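Local atomic coordinates of cytochrome C (Marichromatium purpuratum 984, PDB entry 5LO9), a protein that probably interconverts thiosulfate and tetrathionate, using covalently bound c-type hemes to carry the electrons. Residues H125-V130 and D416-F421; P302-W307 and T372-R377; F389-G394 and V466-N471. All coordinates share one frame; numbering follows the deposited sequence.

Interaction 1: residues H125-V130 and D416-F421; sequences HGPGGV and DGEVVF. With HEC (heme c), chain D.
The Pro127 ring lies against the base of the Glu418 side chain. Its CG is 4.1 Å from Glu418 CB, and Glu418 CG is just as near. Glu418 then turns off. Its chain bends at chi2 (-56°), which carries the carboxylate away from the proline to hydrogen-bond His270, so only the aliphatic part takes part here. Further round the same side of the ring, Pro127 CD is 4.3 Å from Val420 CG2. The same methyl lies 4.3 Å from Gly126 CA. Val130 adds a looser touch: its CG2 is 4.4 Å from Asp416 OD1. The contact is thus small and mostly apolar. The loop holds its own shape through two backbone bonds, Gly129 N to Gly126 O and Val130 N to Pro127 O.

His125 points the other way. Its NE2 binds the heme iron at 2.1 Å, opposite a sulfur ligand from Met167. Its ND1 bonds to the carbonyl of Pro137, which fixes the turn of the imidazole. This is the usual proximal histidine of a class I cytochrome c. Val420 and Phe421 touch a second heme, so the contact lies between two heme pockets, consistent with a path for electrons.

The loop follows helix 121-125. It packs on the hairpin of strands 413-415 and 418-421, where Pro127 and Val130 also touch Val415. Val420 and Phe421 form a classic beta bulge opposite Leu413.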
loop_
_atom_site.group_PDB
_atom_site.type_symbol
_atom_site.label_atom_id
_atom_site.label_comp_id
_atom_site.label_asym_id
_atom_site.label_seq_id
_atom_site.Cartn_x
_atom_site.Cartn_y
_atom_site.Cartn_z
ATOM N N HIS A 125 4.748 29.304 18.838
ATOM C CA HIS A 125 5.213 29.515 20.209
ATOM C C HIS A 125 6.157 28.428 20.703
ATOM O O HIS A 125 6.553 28.440 21.874
ATOM C CB HIS A 125 4.028 29.643 21.165
ATOM C CG HIS A 125 3.338 30.973 21.067
ATOM N ND1 HIS A 125 3.807 32.096 21.711
ATOM C CD2 HIS A 125 2.242 31.368 20.374
ATOM C CE1 HIS A 125 3.022 33.122 21.431
ATOM N NE2 HIS A 125 2.066 32.705 20.624
ATOM N N GLY A 126 6.562 27.519 19.837
ATOM C CA GLY A 126 7.560 26.563 20.210
ATOM C C GLY A 126 6.997 25.372 20.946
ATOM O O GLY A 126 5.820 25.326 21.331
ATOM N N PRO A 127 7.852 24.375 21.150
ATOM C CA PRO A 127 7.405 23.127 21.780
ATOM C C PRO A 127 6.830 23.388 23.154
ATOM O O PRO A 127 7.440 24.049 23.997
ATOM C CB PRO A 127 8.681 22.284 21.863
ATOM C CG PRO A 127 9.728 23.008 21.057
ATOM C CD PRO A 127 9.311 24.440 20.988
ATOM N N GLY A 128 5.642 22.873 23.369
ATOM C CA GLY A 128 4.980 23.064 24.639
ATOM C C GLY A 128 4.833 24.487 25.105
ATOM O O GLY A 128 4.536 24.701 26.285
ATOM N N GLY A 129 4.987 25.443 24.180
ATOM C CA GLY A 129 4.893 26.866 24.462
ATOM C C GLY A 129 5.993 27.456 25.308
ATOM O O GLY A 129 5.757 28.398 26.058
ATOM N N VAL A 130 7.209 26.933 25.199
ATOM C CA VAL A 130 8.342 27.524 25.905
ATOM C C VAL A 130 8.919 28.723 25.174
ATOM O O VAL A 130 9.868 29.343 25.664
ATOM C CB VAL A 130 9.403 26.427 26.119
ATOM C CG1 VAL A 130 8.815 25.363 26.965
ATOM C CG2 VAL A 130 9.874 25.849 24.776
ATOM N N ASP A 416 15.133 23.434 21.364
ATOM C CA ASP A 416 15.365 22.139 22.029
ATOM C C ASP A 416 15.463 21.013 20.996
ATOM O O ASP A 416 14.959 19.915 21.201
ATOM C CB ASP A 416 14.284 21.825 23.069
ATOM C CG ASP A 416 14.251 22.848 24.244
ATOM O OD1 ASP A 416 13.199 22.971 24.942
ATOM O OD2 ASP A 416 15.286 23.534 24.467
ATOM N N GLY A 417 16.121 21.295 19.865
ATOM C CA GLY A 417 16.274 20.329 18.797
ATOM C C GLY A 417 15.103 20.181 17.845
ATOM O O GLY A 417 15.286 19.613 16.762
ATOM N N GLU A 418 13.906 20.645 18.216
ATOM C CA GLU A 418 12.732 20.590 17.348
ATOM C C GLU A 418 12.752 21.696 16.305
ATOM O O GLU A 418 13.186 22.820 16.575
ATOM C CB GLU A 418 11.450 20.729 18.165
ATOM C CG GLU A 418 11.229 19.631 19.222
ATOM C CD GLU A 418 11.250 18.186 18.681
ATOM O OE1 GLU A 418 10.690 17.885 17.581
ATOM O OE2 GLU A 418 11.886 17.359 19.383
ATOM N N VAL A 419 12.259 21.379 15.112
ATOM C CA VAL A 419 12.180 22.360 14.037
ATOM C C VAL A 419 10.935 23.199 14.257
ATOM O O VAL A 419 9.820 22.713 14.078
ATOM C CB VAL A 419 12.126 21.712 12.647
ATOM C CG1 VAL A 419 12.228 22.802 11.595
ATOM C CG2 VAL A 419 13.235 20.702 12.434
ATOM N N VAL A 420 11.118 24.477 14.544
ATOM C CA VAL A 420 9.975 25.372 14.580
ATOM C C VAL A 420 9.758 25.997 13.216
ATOM O O VAL A 420 8.673 25.877 12.654
ATOM C CB VAL A 420 10.163 26.460 15.637
ATOM C CG1 VAL A 420 9.011 27.391 15.602
ATOM C CG2 VAL A 420 10.284 25.855 16.992
ATOM N N PHE A 421 10.782 26.646 12.675
ATOM C CA PHE A 421 10.711 27.275 11.358
ATOM C C PHE A 421 11.791 26.654 10.495
ATOM O O PHE A 421 12.987 26.795 10.806
ATOM C CB PHE A 421 10.897 28.788 11.446
ATOM C CG PHE A 421 9.967 29.424 12.404
ATOM C CD1 PHE A 421 8.601 29.231 12.264
ATOM C CD2 PHE A 421 10.441 30.187 13.465
ATOM C CE1 PHE A 421 7.717 29.792 13.149
ATOM C CE2 PHE A 421 9.557 30.747 14.398
ATOM C CZ PHE A 421 8.191 30.555 14.231
HETATM FE FE HEC D . 0.519 33.859 19.872
HETATM C CHA HEC D . 2.005 36.495 21.601
HETATM C CHB HEC D . -1.495 33.183 22.659
HETATM C CHC HEC D . -0.879 31.126 18.212
HETATM C CHD HEC D . 2.309 34.710 17.008
HETATM N NA HEC D . 0.315 34.689 21.777
HETATM C C1A HEC D . 0.991 35.718 22.270
HETATM C C2A HEC D . 0.603 36.086 23.644
HETATM C C3A HEC D . -0.452 35.117 23.957
HETATM C C4A HEC D . -0.546 34.293 22.721
HETATM C CMA HEC D . -1.220 35.018 25.245
HETATM C CAA HEC D . 1.126 37.177 24.542
HETATM C CBA HEC D . 2.268 36.630 25.384
HETATM C CGA HEC D . 2.773 37.672 26.355
HETATM O O1A HEC D . 3.838 37.449 26.969
HETATM O O2A HEC D . 2.100 38.718 26.511
HETATM N NB HEC D . -0.917 32.422 20.350
HETATM C C1B HEC D . -1.597 32.311 21.493
HETATM C C2B HEC D . -2.543 31.165 21.498
HETATM C C3B HEC D . -2.364 30.573 20.168
HETATM C C4B HEC D . -1.341 31.435 19.556
HETATM C CMB HEC D . -3.465 30.751 22.611
HETATM C CAB HEC D . -3.019 29.370 19.551
HETATM C CBB HEC D . -4.512 29.531 19.576
HETATM N NC HEC D . 0.690 33.053 17.963
HETATM C C1C HEC D . 0.082 31.966 17.503
HETATM C C2C HEC D . 0.434 31.644 16.106
HETATM C C3C HEC D . 1.368 32.711 15.723
HETATM C C4C HEC D . 1.440 33.524 16.965
HETATM C CMC HEC D . -0.100 30.491 15.313
HETATM C CAC HEC D . 2.148 32.944 14.449
HETATM C CBC HEC D . 1.458 32.728 13.131
HETATM N ND HEC D . 1.904 35.328 19.389
HETATM C C1D HEC D . 2.477 35.520 18.213
HETATM C C2D HEC D . 3.408 36.665 18.203
HETATM C C3D HEC D . 3.343 37.201 19.542
HETATM C C4D HEC D . 2.370 36.283 20.199
HETATM C CMD HEC D . 4.212 37.172 17.072
HETATM C CAD HEC D . 4.096 38.390 20.085
HETATM C CBD HEC D . 3.253 39.670 20.009
HETATM C CGD HEC D . 4.082 40.910 20.280
HETATM O O1D HEC D . 3.544 41.770 21.005
HETATM O O2D HEC D . 5.243 41.025 19.802
#

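Interaction 2: residues P302-W307 and T372-R377; sequences PMWAAW and TAMSGR. With HEC (heme c), chain E; EDO (1,2-ethanediol), chain R.
Ala305 sits at the centre, with its CB 3.5 Å from Arg377 CG and 4.2 Å from Met374 CB. Arg377 CG is anti to the backbone N (chi1 -167°), and the chain stays extended to NE. It therefore passes alongside the alanine methyl and delivers the guanidinium to the heme. There NE bonds to heme O1A and NH2 to heme O2A, both at 2.8 Å. The two nearly straight bonds form a side-on, bidentate pair along the NE-NH2 edge, the carboxylate carbon close to the guanidinium plane. Ala305 O lies over one guanidinium face, and NH1 makes a weak bond to Thr372 O. The paired bonds would be expected to favour an ionised propionate.

This heme carries His291 on its iron, and thiosulfate is bound about 11 Å from the Arg377 side chain. The arginine lies on a type II beta turn, Met374 to Arg377, which faces the short helix 304-307.

Trp304 has CG between the backbone N and the carbonyl carbon (chi1 41°). Pro302 CB sits over one face of its indole, toward the rim. The far edge of the indole meets the turn, with CH2 3.5 Å from Ser375 O, close to the ring plane. Met374 bends at chi3 (92°), bringing its CE 4.0 Å from Trp304 CE3. Its sulfur lies at the edge of the six-membered ring, a Met-aromatic contact. NE1 of Trp304 bonds to Arg296 O.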
loop_
_atom_site.group_PDB
_atom_site.type_symbol
_atom_site.label_atom_id
_atom_site.label_comp_id
_atom_site.label_asym_id
_atom_site.label_seq_id
_atom_site.Cartn_x
_atom_site.Cartn_y
_atom_site.Cartn_z
ATOM N N PRO A 302 -1.476 16.692 0.861
ATOM C CA PRO A 302 -1.981 15.814 1.903
ATOM C C PRO A 302 -1.657 14.360 1.561
ATOM O O PRO A 302 -1.569 13.960 0.393
ATOM C CB PRO A 302 -3.485 16.115 1.915
ATOM C CG PRO A 302 -3.781 16.557 0.482
ATOM C CD PRO A 302 -2.543 17.310 0.061
ATOM N N MET A 303 -1.453 13.574 2.609
ATOM C CA MET A 303 -1.074 12.185 2.431
ATOM C C MET A 303 -2.257 11.340 2.012
ATOM O O MET A 303 -2.089 10.331 1.309
ATOM C CB MET A 303 -0.471 11.666 3.726
ATOM C CG MET A 303 0.866 12.319 4.062
ATOM S SD MET A 303 2.223 11.854 2.937
ATOM C CE MET A 303 2.254 13.239 1.801
ATOM N N TRP A 304 -3.461 11.740 2.402
ATOM C CA TRP A 304 -4.621 10.958 1.996
ATOM C C TRP A 304 -4.803 10.981 0.484
ATOM O O TRP A 304 -5.268 10.005 -0.094
ATOM C CB TRP A 304 -5.888 11.443 2.678
ATOM C CG TRP A 304 -6.061 12.910 2.796
ATOM C CD1 TRP A 304 -5.760 13.688 3.879
ATOM C CD2 TRP A 304 -6.636 13.778 1.831
ATOM N NE1 TRP A 304 -6.100 14.979 3.636
ATOM C CE2 TRP A 304 -6.653 15.059 2.383
ATOM C CE3 TRP A 304 -7.145 13.595 0.548
ATOM C CZ2 TRP A 304 -7.152 16.150 1.696
ATOM C CZ3 TRP A 304 -7.624 14.686 -0.137
ATOM C CH2 TRP A 304 -7.626 15.940 0.437
ATOM N N ALA A 305 -4.425 12.054 -0.186
ATOM C CA ALA A 305 -4.581 12.035 -1.631
ATOM C C ALA A 305 -3.504 11.206 -2.295
ATOM O O ALA A 305 -3.647 10.840 -3.465
ATOM C CB ALA A 305 -4.529 13.456 -2.202
ATOM N N ALA A 306 -2.434 10.902 -1.570
ATOM C CA ALA A 306 -1.314 10.179 -2.142
ATOM C C ALA A 306 -1.480 8.676 -1.981
ATOM O O ALA A 306 -1.125 7.921 -2.887
ATOM C CB ALA A 306 -0.014 10.636 -1.486
ATOM N N TRP A 307 -2.032 8.229 -0.852
ATOM C CA TRP A 307 -2.145 6.794 -0.608
ATOM C C TRP A 307 -2.836 6.061 -1.755
ATOM O O TRP A 307 -2.386 4.986 -2.175
ATOM C CB TRP A 307 -2.910 6.540 0.687
ATOM C CG TRP A 307 -3.008 5.075 0.996
ATOM C CD1 TRP A 307 -4.097 4.239 0.826
ATOM C CD2 TRP A 307 -1.958 4.261 1.492
ATOM N NE1 TRP A 307 -3.764 2.969 1.192
ATOM C CE2 TRP A 307 -2.457 2.958 1.612
ATOM C CE3 TRP A 307 -0.635 4.510 1.846
ATOM C CZ2 TRP A 307 -1.684 1.919 2.092
ATOM C CZ3 TRP A 307 0.133 3.462 2.314
ATOM C CH2 TRP A 307 -0.390 2.192 2.423
ATOM N N THR A 372 -6.374 9.197 -8.899
ATOM C CA THR A 372 -5.113 9.923 -8.921
ATOM C C THR A 372 -5.312 11.434 -8.970
ATOM O O THR A 372 -4.330 12.163 -9.121
ATOM C CB THR A 372 -4.265 9.479 -10.108
ATOM O OG1 THR A 372 -4.791 10.044 -11.307
ATOM C CG2 THR A 372 -4.290 7.951 -10.239
ATOM N N ALA A 373 -6.554 11.912 -8.877
ATOM C CA ALA A 373 -6.882 13.328 -8.949
ATOM C C ALA A 373 -7.874 13.715 -7.872
ATOM O O ALA A 373 -8.821 14.465 -8.110
ATOM C CB ALA A 373 -7.438 13.706 -10.317
ATOM N N MET A 374 -7.689 13.212 -6.668
ATOM C CA MET A 374 -8.527 13.676 -5.577
ATOM C C MET A 374 -8.352 15.177 -5.417
ATOM O O MET A 374 -7.246 15.699 -5.542
ATOM C CB MET A 374 -8.161 12.965 -4.268
ATOM C CG MET A 374 -8.764 11.568 -4.087
ATOM S SD MET A 374 -8.385 10.996 -2.436
ATOM C CE MET A 374 -9.811 11.557 -1.546
ATOM N N SER A 375 -9.463 15.878 -5.219
ATOM C CA SER A 375 -9.401 17.309 -4.990
ATOM C C SER A 375 -8.618 17.602 -3.715
ATOM O O SER A 375 -8.911 17.057 -2.646
ATOM C CB SER A 375 -10.805 17.894 -4.908
ATOM O OG SER A 375 -10.778 19.159 -4.266
ATOM N N GLY A 376 -7.612 18.462 -3.839
ATOM C CA GLY A 376 -6.726 18.800 -2.748
ATOM C C GLY A 376 -5.340 18.231 -2.906
ATOM O O GLY A 376 -4.461 18.550 -2.103
ATOM N N ARG A 377 -5.112 17.398 -3.908
ATOM C CA ARG A 377 -3.838 16.723 -4.003
ATOM C C ARG A 377 -2.744 17.700 -4.381
ATOM O O ARG A 377 -2.956 18.594 -5.202
ATOM C CB ARG A 377 -3.903 15.617 -5.026
ATOM C CG ARG A 377 -2.701 14.708 -4.904
ATOM C CD ARG A 377 -2.629 13.724 -6.028
ATOM N NE ARG A 377 -1.376 12.999 -6.037
ATOM C CZ ARG A 377 -1.070 12.113 -6.961
ATOM N NH1 ARG A 377 -1.953 11.857 -7.909
ATOM N NH2 ARG A 377 0.103 11.498 -6.934
HETATM FE FE HEC E . 7.201 14.965 0.696
HETATM C CHA HEC E . 5.435 14.566 -2.315
HETATM C CHB HEC E . 5.940 11.921 1.877
HETATM C CHC HEC E . 9.186 15.244 3.603
HETATM C CHD HEC E . 8.115 18.134 -0.277
HETATM N NA HEC E . 5.916 13.528 -0.087
HETATM C C1A HEC E . 5.341 13.547 -1.284
HETATM C C2A HEC E . 4.496 12.363 -1.550
HETATM C C3A HEC E . 4.629 11.589 -0.329
HETATM C C4A HEC E . 5.537 12.393 0.526
HETATM C CMA HEC E . 3.965 10.295 -0.023
HETATM C CAA HEC E . 3.667 12.080 -2.778
HETATM C CBA HEC E . 2.467 13.022 -2.791
HETATM C CGA HEC E . 1.509 12.689 -3.923
HETATM O O1A HEC E . 0.347 13.145 -3.831
HETATM O O2A HEC E . 1.901 11.999 -4.912
HETATM N NB HEC E . 7.521 13.824 2.414
HETATM C C1B HEC E . 6.920 12.647 2.692
HETATM C C2B HEC E . 7.358 12.066 3.965
HETATM C C3B HEC E . 8.317 13.041 4.465
HETATM C C4B HEC E . 8.347 14.079 3.419
HETATM C CMB HEC E . 6.896 10.806 4.605
HETATM C CAB HEC E . 9.099 12.961 5.736
HETATM C CBB HEC E . 10.030 11.753 5.629
HETATM N NC HEC E . 8.449 16.427 1.514
HETATM C C1C HEC E . 9.127 16.375 2.672
HETATM C C2C HEC E . 9.842 17.633 2.985
HETATM C C3C HEC E . 9.528 18.483 1.824
HETATM C C4C HEC E . 8.647 17.631 0.993
HETATM C CMC HEC E . 10.689 17.910 4.201
HETATM C CAC HEC E . 9.914 19.920 1.524
HETATM C CBC HEC E . 11.386 20.140 1.667
HETATM N ND HEC E . 6.843 16.116 -1.005
HETATM C C1D HEC E . 7.300 17.344 -1.198
HETATM C C2D HEC E . 6.875 17.917 -2.487
HETATM C C3D HEC E . 6.070 16.867 -3.135
HETATM C C4D HEC E . 6.142 15.799 -2.099
HETATM C CMD HEC E . 7.251 19.275 -2.972
HETATM C CAD HEC E . 5.351 16.863 -4.472
HETATM C CBD HEC E . 6.238 17.142 -5.705
HETATM C CGD HEC E . 7.373 16.150 -6.032
HETATM O O1D HEC E . 8.242 15.798 -5.178
HETATM O O2D HEC E . 7.443 15.719 -7.215
HETATM C C1 EDO R . -6.263 19.678 -7.479
HETATM O O1 EDO R . -7.089 20.102 -6.371
HETATM C C2 EDO R . -5.857 18.226 -7.289
HETATM O O2 EDO R . -6.307 17.416 -8.390
#

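Interaction 3: residues F389-G394 and V466-N471; sequences FDRTRG and VAAYIN. With EDO (1,2-ethanediol), chain Z.
Phe389 comes first, just ahead of helix 391-401. Its CD1 lies 3.5 Å from Ala468 CB, and the ring meets this methyl obliquely. Asp390 caps the helix that follows. Its OD1 accepts from Thr392 N at 2.9 Å, with the N-H coming from above the carboxylate plane. Arg391 lays its aliphatic part along helix 460-470, with CD 4.1 Å from Ala468 O. The chain then bends at chi3 (-85°), and the guanidinium leads away. The carbonyl O of Arg391 is 3.7 Å from Tyr469 CD1. Arg393 touches nothing in 466-471, but its NH1 salt-bridges Asp465 of the same helix.

Gly394 brings the helices closest. Its CA is 4.0 Å from Val466 CA, and its C is 3.8 Å from Tyr469 CB. Tyr469 has CG anti to its backbone N (chi1 169°), which swings the ring alongside the Gly394 backbone.

This is the pairing of the first and last helices of a cytochrome c domain. Val466 also touches the heme whose iron His406 and Met450 bind, and packs on Leu397 and Tyr398 of helix 391-401. On another side of helix 460-470, Ala467 meets Ala442 and Ala443 of helix 439-449, and Phe389 reaches Val439 of that same helix.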
loop_
_atom_site.group_PDB
_atom_site.type_symbol
_atom_site.label_atom_id
_atom_site.label_comp_id
_atom_site.label_asym_id
_atom_site.label_seq_id
_atom_site.Cartn_x
_atom_site.Cartn_y
_atom_site.Cartn_z
ATOM N N PHE A 389 10.935 35.486 -13.784
ATOM C CA PHE A 389 10.885 35.670 -12.343
ATOM C C PHE A 389 12.134 36.387 -11.880
ATOM O O PHE A 389 13.234 36.119 -12.360
ATOM C CB PHE A 389 10.707 34.380 -11.516
ATOM C CG PHE A 389 11.227 33.126 -12.145
ATOM C CD1 PHE A 389 12.554 32.827 -12.114
ATOM C CD2 PHE A 389 10.345 32.198 -12.683
ATOM C CE1 PHE A 389 13.012 31.631 -12.659
ATOM C CE2 PHE A 389 10.790 31.020 -13.235
ATOM C CZ PHE A 389 12.125 30.739 -13.223
ATOM N N ASP A 390 11.922 37.313 -10.948
ATOM C CA ASP A 390 12.894 38.312 -10.534
ATOM C C ASP A 390 13.299 38.064 -9.083
ATOM O O ASP A 390 12.551 38.378 -8.153
ATOM C CB ASP A 390 12.258 39.687 -10.761
ATOM C CG ASP A 390 13.036 40.828 -10.152
ATOM O OD1 ASP A 390 14.259 40.690 -9.849
ATOM O OD2 ASP A 390 12.378 41.880 -9.999
ATOM N N ARG A 391 14.495 37.529 -8.891
ATOM C CA ARG A 391 15.012 37.261 -7.553
ATOM C C ARG A 391 15.222 38.524 -6.736
ATOM O O ARG A 391 15.370 38.439 -5.506
ATOM C CB ARG A 391 16.340 36.525 -7.622
ATOM C CG ARG A 391 16.405 35.490 -8.691
ATOM C CD ARG A 391 17.732 34.822 -8.575
ATOM N NE ARG A 391 18.831 35.491 -9.264
ATOM C CZ ARG A 391 20.011 35.753 -8.704
ATOM N NH1 ARG A 391 20.269 35.426 -7.428
ATOM N NH2 ARG A 391 20.950 36.339 -9.430
ATOM N N THR A 392 15.312 39.682 -7.380
ATOM C CA THR A 392 15.524 40.882 -6.594
ATOM C C THR A 392 14.222 41.323 -5.935
ATOM O O THR A 392 14.176 41.599 -4.721
ATOM C CB THR A 392 16.142 41.963 -7.485
ATOM O OG1 THR A 392 17.502 41.593 -7.807
ATOM C CG2 THR A 392 16.072 43.339 -6.815
ATOM N N ARG A 393 13.139 41.347 -6.709
ATOM C CA ARG A 393 11.845 41.544 -6.086
ATOM C C ARG A 393 11.574 40.440 -5.069
ATOM O O ARG A 393 11.007 40.696 -4.001
ATOM C CB ARG A 393 10.766 41.603 -7.156
ATOM C CG ARG A 393 9.414 41.971 -6.594
ATOM C CD ARG A 393 8.441 42.088 -7.694
ATOM N NE ARG A 393 7.088 42.428 -7.245
ATOM C CZ ARG A 393 6.006 41.659 -7.417
ATOM N NH1 ARG A 393 6.090 40.459 -8.003
ATOM N NH2 ARG A 393 4.811 42.092 -7.008
ATOM N N GLY A 394 12.014 39.203 -5.374
ATOM C CA GLY A 394 11.858 38.112 -4.430
ATOM C C GLY A 394 12.555 38.384 -3.110
ATOM O O GLY A 394 11.999 38.164 -2.042
ATOM N N VAL A 466 9.481 35.048 -5.060
ATOM C CA VAL A 466 10.092 34.606 -3.801
ATOM C C VAL A 466 10.663 33.210 -3.954
ATOM O O VAL A 466 11.671 32.863 -3.322
ATOM C CB VAL A 466 9.131 34.627 -2.608
ATOM C CG1 VAL A 466 9.971 34.641 -1.333
ATOM C CG2 VAL A 466 8.303 35.812 -2.610
ATOM N N ALA A 467 9.979 32.363 -4.725
ATOM C CA ALA A 467 10.452 31.002 -4.925
ATOM C C ALA A 467 11.792 30.996 -5.637
ATOM O O ALA A 467 12.712 30.258 -5.250
ATOM C CB ALA A 467 9.418 30.204 -5.709
ATOM N N ALA A 468 11.933 31.836 -6.664
ATOM C CA ALA A 468 13.212 31.944 -7.352
ATOM C C ALA A 468 14.304 32.530 -6.450
ATOM O O ALA A 468 15.465 32.118 -6.549
ATOM C CB ALA A 468 13.042 32.746 -8.625
ATOM N N TYR A 469 13.970 33.474 -5.557
ATOM C CA TYR A 469 14.991 33.963 -4.629
ATOM C C TYR A 469 15.479 32.843 -3.709
ATOM O O TYR A 469 16.681 32.612 -3.579
ATOM C CB TYR A 469 14.461 35.137 -3.804
ATOM C CG TYR A 469 15.343 35.553 -2.622
ATOM C CD1 TYR A 469 16.545 36.191 -2.811
ATOM C CD2 TYR A 469 14.962 35.325 -1.332
ATOM C CE1 TYR A 469 17.363 36.591 -1.731
ATOM C CE2 TYR A 469 15.781 35.723 -0.244
ATOM C CZ TYR A 469 16.971 36.353 -0.469
ATOM O OH TYR A 469 17.762 36.740 0.587
ATOM N N ILE A 470 14.555 32.140 -3.061
ATOM C CA ILE A 470 14.902 31.064 -2.124
ATOM C C ILE A 470 15.763 30.006 -2.802
ATOM O O ILE A 470 16.805 29.584 -2.285
ATOM C CB ILE A 470 13.614 30.426 -1.577
ATOM C CG1 ILE A 470 13.057 31.243 -0.440
ATOM C CG2 ILE A 470 13.849 28.972 -1.121
ATOM C CD1 ILE A 470 11.566 30.896 -0.124
ATOM N N ASN A 471 15.301 29.509 -3.938
ATOM C CA ASN A 471 15.938 28.364 -4.551
ATOM C C ASN A 471 17.120 28.743 -5.431
ATOM O O ASN A 471 17.562 27.934 -6.248
ATOM C CB ASN A 471 14.890 27.566 -5.325
ATOM C CG ASN A 471 14.024 26.723 -4.396
ATOM O OD1 ASN A 471 14.508 26.228 -3.357
ATOM N ND2 ASN A 471 12.742 26.546 -4.759
HETATM C C1 EDO Z . 5.549 44.114 -4.477
HETATM O O1 EDO Z . 6.679 44.823 -3.923
HETATM C C2 EDO Z . 4.452 45.065 -4.992
HETATM O O2 EDO Z . 4.648 45.496 -6.365
#

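How the interactions relate
The three contacts are spread out, with centres 28 to 29 Å apart and no atoms touching. Along the chain, interaction 2 is nested within the loop closed by interaction 1. It also closes before interaction 3 opens. Interactions 1 and 3 alternate, because 416-421 falls between 389-394 and 466-471. These two share one heme pocket: Val420 and Phe421 line it from interaction 1, Val466 and Ile470 from interaction 3. Interaction 1 joins that cytochrome domain to the earlier one whose heme iron is bound by His125, interaction 3 pairs helices 391-401 and 460-470, and interaction 2 holds the heme nearer the thiosulfate. Together they are consistent with a chain of hemes that carries electrons.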